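Local coordinates for protein diaminopimelate decarboxylase (Psychromonas ingrahamii, PDB 4XG1) that probably catalyses the decarboxylation of meso-2,6-diaminopimelate to L-lysine, the last step of bacterial lysine synthesis, with pyridoxal 5'-phosphate as cofactor, at residues R40-F45 / M75-D80; A44-S47 / P53-I56; A254-A259 / L271-G276. All coordinates share one frame; numbering follows the deposited sequence.

All three contacts belong to the TIM barrel that binds the pyridoxal cofactor, and each packs an outer helix against a strand of the parallel sheet or the turn leading into it. Interactions 1 and 2 share helix 35-49, with A44 and F45; their centres lie about 7 Å apart, as do those of interactions 2 and 3, while those of 1 and 3 are about 11 Å apart. Interaction 3 follows both along the chain. Strand 54-59 is flanked by 78-81 and 270-273. F45 touches M257 and Y256 of helix 253-262 and P275 of the loop by the ligand, linking both helices with that loop. The flanking strands thereby bring D80 and E274 to one pyridine nitrogen of LLP.

Interaction 1 of 3, residues R40-F45 / M75-D80; sequences RHWQAF and MGSGFD. With LLP ((2S)-2-amino-6-[[3-hydroxy-2-methyl-5-(phosphonooxymethyl)pyridin-4-yl]methylideneamino]hexanoic acid), chain T.
M75 lays its side chain along the indole of W42, the two running past each other in opposite directions. The methyl end does the touching: CE of M75 is 3.6 Å from CB of W42 and sits 3.3 Å above the ring plane, offset toward the rim. The bend at chi3 (-57°) turns this methyl in over the ring, and SD of M75 stands 4.9 Å from the centroid of the six-membered ring, 43° off the normal, an oblique Met-aromatic contact. The M75 carbonyl O is also 3.6 Å from CH2 of W42. G76 then leaves the helix 66-74 with positive phi in a Schellman motif, which redirects the chain toward the sheet. S77 follows with CB 3.6 Å from CZ2 of W42 and OG 3.0 Å from NE1 of W42; OG is probably hydrogen-bonded to I56 O in the adjacent strand. From G78 the chain is strand, paired with I56 and Y58, and it carries D80 to LLP, the lysine aldimine of the cofactor. There D80 OD2 comes to 3.2 Å from the pyridine N1 of LLP, while D80 OD1 is hydrogen-bonded to S103 OG, a second-shell partner that would limit the turning of the carboxylate. The turn into strand 78-81 thus packs against helix 35-49 and the strand's far end meets the ligand, the layout of a TIM barrel that holds pyridoxal phosphate at the C-terminal ends of its strands.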
loop_
_atom_site.group_PDB
_atom_site.type_symbol
_atom_site.label_atom_id
_atom_site.label_comp_id
_atom_site.label_asym_id
_atom_site.label_seq_id
_atom_site.Cartn_x
_atom_site.Cartn_y
_atom_site.Cartn_z
ATOM N N ARG B 40 1.190 -3.411 28.093
ATOM C CA ARG B 40 -0.052 -3.679 28.775
ATOM C C ARG B 40 -0.915 -4.594 27.936
ATOM O O ARG B 40 -1.465 -5.573 28.456
ATOM C CB ARG B 40 -0.788 -2.403 29.057
ATOM C CG ARG B 40 -1.928 -2.563 30.013
ATOM C CD ARG B 40 -2.534 -1.201 30.262
ATOM N NE ARG B 40 -3.473 -0.842 29.210
ATOM C CZ ARG B 40 -3.967 0.383 28.996
ATOM N NH1 ARG B 40 -3.582 1.428 29.739
ATOM N NH2 ARG B 40 -4.861 0.562 28.016
ATOM N N HIS B 41 -1.022 -4.294 26.639
ATOM C CA HIS B 41 -1.918 -5.055 25.762
ATOM C C HIS B 41 -1.439 -6.477 25.536
ATOM O O HIS B 41 -2.249 -7.384 25.477
ATOM C CB HIS B 41 -2.158 -4.339 24.440
ATOM C CG HIS B 41 -3.138 -3.211 24.532
ATOM N ND1 HIS B 41 -3.322 -2.316 23.508
ATOM C CD2 HIS B 41 -3.968 -2.812 25.530
ATOM C CE1 HIS B 41 -4.246 -1.430 23.854
ATOM N NE2 HIS B 41 -4.644 -1.698 25.086
ATOM N N TRP B 42 -0.134 -6.692 25.473
ATOM C CA TRP B 42 0.380 -8.046 25.316
ATOM C C TRP B 42 0.136 -8.832 26.601
ATOM O O TRP B 42 -0.218 -9.995 26.566
ATOM C CB TRP B 42 1.869 -8.038 25.005
ATOM C CG TRP B 42 2.416 -9.405 24.723
ATOM C CD1 TRP B 42 2.536 -10.006 23.511
ATOM C CD2 TRP B 42 2.929 -10.339 25.680
ATOM N NE1 TRP B 42 3.113 -11.259 23.643
ATOM C CE2 TRP B 42 3.352 -11.476 24.974
ATOM C CE3 TRP B 42 3.072 -10.315 27.079
ATOM C CZ2 TRP B 42 3.902 -12.559 25.604
ATOM C CZ3 TRP B 42 3.620 -11.393 27.701
ATOM C CH2 TRP B 42 4.043 -12.491 26.975
ATOM N N GLN B 43 0.380 -8.190 27.743
ATOM C CA GLN B 43 0.200 -8.816 29.062
ATOM C C GLN B 43 -1.255 -9.160 29.350
ATOM O O GLN B 43 -1.532 -10.253 29.817
ATOM C CB GLN B 43 0.769 -7.929 30.174
ATOM C CG GLN B 43 2.181 -8.347 30.537
ATOM C CD GLN B 43 3.059 -7.185 30.914
ATOM O OE1 GLN B 43 2.577 -6.045 31.082
ATOM N NE2 GLN B 43 4.343 -7.469 31.123
ATOM N N ALA B 44 -2.165 -8.237 29.044
ATOM C CA ALA B 44 -3.596 -8.511 29.149
ATOM C C ALA B 44 -3.924 -9.854 28.540
ATOM O O ALA B 44 -4.623 -10.635 29.172
ATOM C CB ALA B 44 -4.408 -7.435 28.485
ATOM N N PHE B 45 -3.339 -10.168 27.388
ATOM C CA PHE B 45 -3.520 -11.477 26.780
ATOM C C PHE B 45 -2.807 -12.609 27.526
ATOM O O PHE B 45 -3.343 -13.703 27.707
ATOM C CB PHE B 45 -2.956 -11.496 25.340
ATOM C CG PHE B 45 -3.947 -11.117 24.259
ATOM C CD1 PHE B 45 -4.848 -12.034 23.816
ATOM C CD2 PHE B 45 -3.942 -9.850 23.684
ATOM C CE1 PHE B 45 -5.765 -11.714 22.839
ATOM C CE2 PHE B 45 -4.861 -9.509 22.715
ATOM C CZ PHE B 45 -5.780 -10.463 22.288
ATOM N N MET B 75 9.547 -9.657 26.692
ATOM C CA MET B 75 8.538 -10.230 27.543
ATOM C C MET B 75 8.374 -11.719 27.318
ATOM O O MET B 75 7.496 -12.326 27.920
ATOM C CB MET B 75 7.230 -9.510 27.353
ATOM C CG MET B 75 7.290 -8.075 27.790
ATOM S SD MET B 75 5.701 -7.251 27.605
ATOM C CE MET B 75 5.378 -7.516 25.855
ATOM N N GLY B 76 9.180 -12.307 26.446
ATOM C CA GLY B 76 9.130 -13.743 26.187
ATOM C C GLY B 76 8.110 -14.205 25.157
ATOM O O GLY B 76 7.936 -15.435 24.949
ATOM N N SER B 77 7.545 -13.249 24.411
ATOM C CA SER B 77 6.596 -13.546 23.368
ATOM C C SER B 77 7.073 -14.418 22.246
ATOM O O SER B 77 8.249 -14.479 21.902
ATOM C CB SER B 77 6.101 -12.259 22.728
ATOM O OG SER B 77 5.083 -12.528 21.765
ATOM N N GLY B 78 6.115 -15.127 21.672
ATOM C CA GLY B 78 6.315 -15.801 20.393
ATOM C C GLY B 78 5.840 -14.849 19.288
ATOM O O GLY B 78 5.367 -13.742 19.562
ATOM N N PHE B 79 5.991 -15.303 18.044
ATOM C CA PHE B 79 5.692 -14.493 16.884
ATOM C C PHE B 79 5.048 -15.316 15.812
ATOM O O PHE B 79 5.431 -16.462 15.587
ATOM C CB PHE B 79 6.966 -13.886 16.352
ATOM C CG PHE B 79 7.599 -12.940 17.321
ATOM C CD1 PHE B 79 7.194 -11.619 17.383
ATOM C CD2 PHE B 79 8.584 -13.387 18.212
ATOM C CE1 PHE B 79 7.746 -10.748 18.315
ATOM C CE2 PHE B 79 9.128 -12.538 19.150
ATOM C CZ PHE B 79 8.715 -11.211 19.204
ATOM N N ASP B 80 4.048 -14.735 15.172
ATOM C CA ASP B 80 3.432 -15.336 13.994
ATOM C C ASP B 80 3.920 -14.524 12.786
ATOM O O ASP B 80 3.783 -13.307 12.774
ATOM C CB ASP B 80 1.913 -15.266 14.152
ATOM C CG ASP B 80 1.171 -15.749 12.934
ATOM O OD1 ASP B 80 1.645 -16.711 12.274
ATOM O OD2 ASP B 80 0.089 -15.154 12.646
HETATM N N1 LLP T . -3.021 -14.764 11.989
HETATM C C2 LLP T . -3.236 -14.871 10.673
HETATM C "C2'" LLP T . -3.010 -16.199 9.997
HETATM C C3 LLP T . -3.664 -13.664 9.940
HETATM O O3 LLP T . -3.924 -13.726 8.614
HETATM C C4 LLP T . -3.862 -12.408 10.673
HETATM C "C4'" LLP T . -4.327 -11.142 10.027
HETATM C C5 LLP T . -3.593 -12.419 12.126
HETATM C C6 LLP T . -3.166 -13.610 12.696
HETATM C "C5'" LLP T . -3.734 -11.196 12.989
HETATM O OP4 LLP T . -5.009 -10.686 12.995
HETATM P P LLP T . -5.458 -9.436 13.892
HETATM O OP1 LLP T . -4.372 -8.399 13.642
HETATM O OP2 LLP T . -6.911 -9.085 13.496
HETATM O OP3 LLP T . -5.628 -9.931 15.340
HETATM N N LLP T . -4.875 -4.872 6.622
HETATM C CA LLP T . -6.143 -5.176 7.404
HETATM C CB LLP T . -5.895 -6.246 8.461
HETATM C CG LLP T . -6.247 -7.670 8.072
HETATM C CD LLP T . -5.141 -8.648 8.398
HETATM C CE LLP T . -5.629 -10.093 8.189
HETATM N NZ LLP T . -4.759 -11.197 8.644
HETATM C C LLP T . -6.567 -3.928 8.139
HETATM O O LLP T . -5.881 -2.920 8.136
HETATM O OXT LLP T . -7.601 -3.868 8.783
#

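Interaction 2 of 3, residues A44-S47 / P53-I56; sequences AFDS and PHLI
The helix 35-49 passes over the start of strand 54-59 with CA of D46 6.7 Å from CA of I56, close enough for side chains and one water to span the gap. H54 NE2 donates to D46 OD1 at 2.7 Å with an N-H...O angle of 153°. The oxygen lies near the imidazole plane, yet the histidine meets it from above the carboxylate plane, 50° out of it, and the two planes are turned well apart. H54 reaches this place with CG between the backbone N and the carbonyl carbon (chi1 71°), while its ND1 is hydrogen-bonded to H52 O; a carbonyl there and a carboxylate at NE2 are consistent with a doubly protonated, positively charged ring. D46 OD1 also accepts from a water at 3.0 Å, and I56 N donates to that same water. Replacing H54 by an alanine would probably leave D46 OD1 without its imidazole donor and its carboxylate freer to turn. CD1 of I56 packs 3.3 Å from CB of F45 and also touches the backbone N of D46. In this beta/alpha barrel, helix 35-49 is tied to the start of strand 54-59 by a His-carboxylate hydrogen bond with a water bridge beside it.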
loop_
_atom_site.group_PDB
_atom_site.type_symbol
_atom_site.label_atom_id
_atom_site.label_comp_id
_atom_site.label_asym_id
_atom_site.label_seq_id
_atom_site.Cartn_x
_atom_site.Cartn_y
_atom_site.Cartn_z
ATOM N N ALA B 44 -2.165 -8.237 29.044
ATOM C CA ALA B 44 -3.596 -8.511 29.149
ATOM C C ALA B 44 -3.924 -9.854 28.540
ATOM O O ALA B 44 -4.623 -10.635 29.172
ATOM C CB ALA B 44 -4.408 -7.435 28.485
ATOM N N PHE B 45 -3.339 -10.168 27.388
ATOM C CA PHE B 45 -3.520 -11.477 26.780
ATOM C C PHE B 45 -2.807 -12.609 27.526
ATOM O O PHE B 45 -3.343 -13.703 27.707
ATOM C CB PHE B 45 -2.956 -11.496 25.340
ATOM C CG PHE B 45 -3.947 -11.117 24.259
ATOM C CD1 PHE B 45 -4.848 -12.034 23.816
ATOM C CD2 PHE B 45 -3.942 -9.850 23.684
ATOM C CE1 PHE B 45 -5.765 -11.714 22.839
ATOM C CE2 PHE B 45 -4.861 -9.509 22.715
ATOM C CZ PHE B 45 -5.780 -10.463 22.288
ATOM N N ASP B 46 -1.549 -12.375 27.883
ATOM C CA ASP B 46 -0.718 -13.413 28.459
ATOM C C ASP B 46 -1.205 -13.820 29.851
ATOM O O ASP B 46 -1.397 -14.998 30.134
ATOM C CB ASP B 46 0.702 -12.924 28.562
ATOM C CG ASP B 46 1.657 -14.006 28.993
ATOM O OD1 ASP B 46 1.749 -15.031 28.275
ATOM O OD2 ASP B 46 2.328 -13.780 30.039
ATOM N N SER B 47 -1.439 -12.837 30.702
ATOM C CA SER B 47 -1.916 -13.088 32.056
ATOM C C SER B 47 -3.208 -13.881 31.983
ATOM O O SER B 47 -3.292 -14.994 32.534
ATOM C CB SER B 47 -2.169 -11.779 32.806
ATOM O OG SER B 47 -0.952 -11.120 33.023
ATOM N N PRO B 53 -1.348 -23.999 29.651
ATOM C CA PRO B 53 -0.227 -23.976 28.696
ATOM C C PRO B 53 -0.540 -23.212 27.410
ATOM O O PRO B 53 -1.378 -23.641 26.610
ATOM C CB PRO B 53 0.025 -25.458 28.369
ATOM C CG PRO B 53 -0.663 -26.219 29.431
ATOM C CD PRO B 53 -1.744 -25.357 30.022
ATOM N N HIS B 54 0.154 -22.097 27.214
ATOM C CA HIS B 54 -0.095 -21.224 26.086
ATOM C C HIS B 54 1.147 -20.573 25.533
ATOM O O HIS B 54 2.186 -20.478 26.196
ATOM C CB HIS B 54 -1.038 -20.134 26.508
ATOM C CG HIS B 54 -0.427 -19.142 27.436
ATOM N ND1 HIS B 54 -0.101 -19.443 28.734
ATOM C CD2 HIS B 54 -0.092 -17.846 27.256
ATOM C CE1 HIS B 54 0.419 -18.375 29.313
ATOM N NE2 HIS B 54 0.419 -17.385 28.440
ATOM N N LEU B 55 1.035 -20.140 24.280
ATOM C CA LEU B 55 1.983 -19.198 23.717
ATOM C C LEU B 55 1.266 -18.057 23.001
ATOM O O LEU B 55 0.314 -18.267 22.258
ATOM C CB LEU B 55 2.947 -19.901 22.775
ATOM C CG LEU B 55 4.026 -19.005 22.193
ATOM C CD1 LEU B 55 4.870 -18.384 23.286
ATOM C CD2 LEU B 55 4.892 -19.797 21.246
ATOM N N ILE B 56 1.741 -16.849 23.244
ATOM C CA ILE B 56 1.272 -15.706 22.495
ATOM C C ILE B 56 2.236 -15.340 21.402
ATOM O O ILE B 56 3.348 -14.869 21.647
ATOM C CB ILE B 56 0.977 -14.570 23.424
ATOM C CG1 ILE B 56 -0.097 -15.095 24.352
ATOM C CG2 ILE B 56 0.573 -13.340 22.633
ATOM C CD1 ILE B 56 -0.836 -14.034 25.102
HETATM O O HOH W 1 2.906 -16.185 25.737
#

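Interaction 3 of 3, residues A254-A259 / L271-G276; sequences AEYMTA and LIFEPG. With LLP ((2S)-2-amino-6-[[3-hydroxy-2-methyl-5-(phosphonooxymethyl)pyridin-4-yl]methylideneamino]hexanoic acid), chain T.
Met-aromatic and CH-pi packing carries the contact between M257 and F273, which joins the helix and second strand of the beta-alpha-beta unit 234-236, 253-262, 270-273 of the barrel. The thioether comes down on the phenyl ring from the helix side, with the methyl CE of M257 over the ring centre, 3.8 Å from the centroid and 7° off the normal. SD of M257 lies nearer the rim, 3.7 Å from the centroid but 35° off the normal, and makes the closest approach of the contact, 3.1 Å from CZ of F273. Bends at chi2 and chi3 fold the methionine so that both atoms meet the same ring.

Contact at the ring edge comes from Y256. Its OH lies near the plane of F273, 3.4 Å from CD2 of F273. F45, A48 and A49 of helix 35-49 also touch M257, while F211 meets Y256 edge-to-face.

The hydrogen bonds lie within the helix, along the sheet and to the ligand. T258 OG1 and T258 N both donate to A254 O, the hydroxyl at 2.8 Å. In the loop after the strand, G276 N donates to the phosphate oxygen OP3 of LLP at 3.1 Å in a nearly straight bond (164°).

On the ligand side, E274 OE1 stands 2.9 Å from the pyridine N1 of LLP. With D80 OD2 close by, it puts negative charge at N1, which would probably favour a protonated pyridine nitrogen, while the G276 N-H, at the N-cap before helix 277-280, grips the phosphate.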
loop_
_atom_site.group_PDB
_atom_site.type_symbol
_atom_site.label_atom_id
_atom_site.label_comp_id
_atom_site.label_asym_id
_atom_site.label_seq_id
_atom_site.Cartn_x
_atom_site.Cartn_y
_atom_site.Cartn_z
ATOM N N ALA B 254 -8.753 -9.956 27.972
ATOM C CA ALA B 254 -9.038 -10.742 29.189
ATOM C C ALA B 254 -10.314 -11.582 29.043
ATOM O O ALA B 254 -10.270 -12.793 29.190
ATOM C CB ALA B 254 -9.172 -9.814 30.384
ATOM N N GLU B 255 -11.425 -10.928 28.721
ATOM C CA GLU B 255 -12.741 -11.599 28.539
ATOM C C GLU B 255 -12.747 -12.664 27.443
ATOM O O GLU B 255 -13.298 -13.771 27.606
ATOM C CB GLU B 255 -13.786 -10.566 28.175
ATOM C CG GLU B 255 -13.858 -9.408 29.156
ATOM C CD GLU B 255 -14.456 -8.133 28.585
ATOM O OE1 GLU B 255 -14.899 -8.134 27.417
ATOM O OE2 GLU B 255 -14.485 -7.110 29.315
ATOM N N TYR B 256 -12.137 -12.314 26.316
ATOM C CA TYR B 256 -11.984 -13.229 25.203
ATOM C C TYR B 256 -11.241 -14.458 25.613
ATOM O O TYR B 256 -11.630 -15.586 25.243
ATOM C CB TYR B 256 -11.242 -12.501 24.059
ATOM C CG TYR B 256 -10.391 -13.324 23.093
ATOM C CD1 TYR B 256 -10.947 -13.913 21.983
ATOM C CD2 TYR B 256 -9.024 -13.451 23.260
ATOM C CE1 TYR B 256 -10.156 -14.618 21.049
ATOM C CE2 TYR B 256 -8.246 -14.172 22.342
ATOM C CZ TYR B 256 -8.816 -14.733 21.228
ATOM O OH TYR B 256 -8.056 -15.434 20.296
ATOM N N MET B 257 -10.148 -14.267 26.344
ATOM C CA MET B 257 -9.324 -15.399 26.768
ATOM C C MET B 257 -10.041 -16.320 27.796
ATOM O O MET B 257 -10.095 -17.535 27.621
ATOM C CB MET B 257 -8.050 -14.892 27.384
ATOM C CG MET B 257 -7.040 -15.955 27.626
ATOM S SD MET B 257 -6.294 -16.689 26.189
ATOM C CE MET B 257 -5.586 -15.176 25.480
ATOM N N THR B 258 -10.627 -15.727 28.821
ATOM C CA THR B 258 -11.345 -16.471 29.858
ATOM C C THR B 258 -12.418 -17.371 29.260
ATOM O O THR B 258 -12.471 -18.571 29.578
ATOM C CB THR B 258 -12.049 -15.524 30.866
ATOM O OG1 THR B 258 -11.165 -14.459 31.247
ATOM C CG2 THR B 258 -12.410 -16.269 32.078
ATOM N N ALA B 259 -13.233 -16.820 28.359
ATOM C CA ALA B 259 -14.198 -17.669 27.655
ATOM C C ALA B 259 -13.503 -18.870 26.985
ATOM O O ALA B 259 -13.969 -20.034 27.071
ATOM C CB ALA B 259 -14.966 -16.857 26.640
ATOM N N LEU B 271 -2.535 -23.979 23.966
ATOM C CA LEU B 271 -3.202 -22.991 23.132
ATOM C C LEU B 271 -2.267 -21.884 22.607
ATOM O O LEU B 271 -1.588 -21.206 23.383
ATOM C CB LEU B 271 -4.335 -22.336 23.909
ATOM C CG LEU B 271 -5.546 -23.205 24.215
ATOM C CD1 LEU B 271 -6.513 -22.374 25.023
ATOM C CD2 LEU B 271 -6.188 -23.755 22.957
ATOM N N ILE B 272 -2.232 -21.740 21.287
ATOM C CA ILE B 272 -1.497 -20.675 20.656
ATOM C C ILE B 272 -2.454 -19.623 20.139
ATOM O O ILE B 272 -3.454 -19.935 19.502
ATOM C CB ILE B 272 -0.591 -21.213 19.539
ATOM C CG1 ILE B 272 0.545 -22.031 20.164
ATOM C CG2 ILE B 272 0.007 -20.059 18.732
ATOM C CD1 ILE B 272 1.384 -22.797 19.176
ATOM N N PHE B 273 -2.138 -18.373 20.432
ATOM C CA PHE B 273 -2.874 -17.208 19.938
ATOM C C PHE B 273 -1.988 -16.278 19.119
ATOM O O PHE B 273 -0.818 -16.062 19.430
ATOM C CB PHE B 273 -3.407 -16.394 21.103
ATOM C CG PHE B 273 -4.226 -17.183 22.042
ATOM C CD1 PHE B 273 -3.636 -17.910 23.064
ATOM C CD2 PHE B 273 -5.607 -17.197 21.914
ATOM C CE1 PHE B 273 -4.403 -18.644 23.937
ATOM C CE2 PHE B 273 -6.380 -17.931 22.797
ATOM C CZ PHE B 273 -5.772 -18.656 23.799
ATOM N N GLU B 274 -2.588 -15.673 18.098
ATOM C CA GLU B 274 -1.859 -14.858 17.129
ATOM C C GLU B 274 -2.413 -13.459 17.014
ATOM O O GLU B 274 -2.682 -12.998 15.937
ATOM C CB GLU B 274 -1.923 -15.533 15.773
ATOM C CG GLU B 274 -1.286 -16.903 15.676
ATOM C CD GLU B 274 -1.482 -17.532 14.315
ATOM O OE1 GLU B 274 -2.365 -17.085 13.550
ATOM O OE2 GLU B 274 -0.754 -18.471 13.963
ATOM N N PRO B 275 -2.631 -12.774 18.143
ATOM C CA PRO B 275 -3.220 -11.465 17.988
ATOM C C PRO B 275 -2.266 -10.422 17.336
ATOM O O PRO B 275 -1.078 -10.411 17.615
ATOM C CB PRO B 275 -3.525 -11.064 19.436
ATOM C CG PRO B 275 -2.459 -11.737 20.214
ATOM C CD PRO B 275 -2.293 -13.054 19.545
ATOM N N GLY B 276 -2.831 -9.498 16.566
ATOM C CA GLY B 276 -2.083 -8.354 16.030
ATOM C C GLY B 276 -2.715 -7.031 16.390
ATOM O O GLY B 276 -2.236 -6.308 17.281
HETATM N N1 LLP T . -3.021 -14.764 11.989
HETATM C C2 LLP T . -3.236 -14.871 10.673
HETATM C "C2'" LLP T . -3.010 -16.199 9.997
HETATM C C3 LLP T . -3.664 -13.664 9.940
HETATM O O3 LLP T . -3.924 -13.726 8.614
HETATM C C4 LLP T . -3.862 -12.408 10.673
HETATM C "C4'" LLP T . -4.327 -11.142 10.027
HETATM C C5 LLP T . -3.593 -12.419 12.126
HETATM C C6 LLP T . -3.166 -13.610 12.696
HETATM C "C5'" LLP T . -3.734 -11.196 12.989
HETATM O OP4 LLP T . -5.009 -10.686 12.995
HETATM P P LLP T . -5.458 -9.436 13.892
HETATM O OP1 LLP T . -4.372 -8.399 13.642
HETATM O OP2 LLP T . -6.911 -9.085 13.496
HETATM O OP3 LLP T . -5.628 -9.931 15.340
HETATM N N LLP T . -4.875 -4.872 6.622
HETATM C CA LLP T . -6.143 -5.176 7.404
HETATM C CB LLP T . -5.895 -6.246 8.461
HETATM C CG LLP T . -6.247 -7.670 8.072
HETATM C CD LLP T . -5.141 -8.648 8.398
HETATM C CE LLP T . -5.629 -10.093 8.189
HETATM N NZ LLP T . -4.759 -11.197 8.644
HETATM C C LLP T . -6.567 -3.928 8.139
HETATM O O LLP T . -5.881 -2.920 8.136
HETATM O OXT LLP T . -7.601 -3.868 8.783
#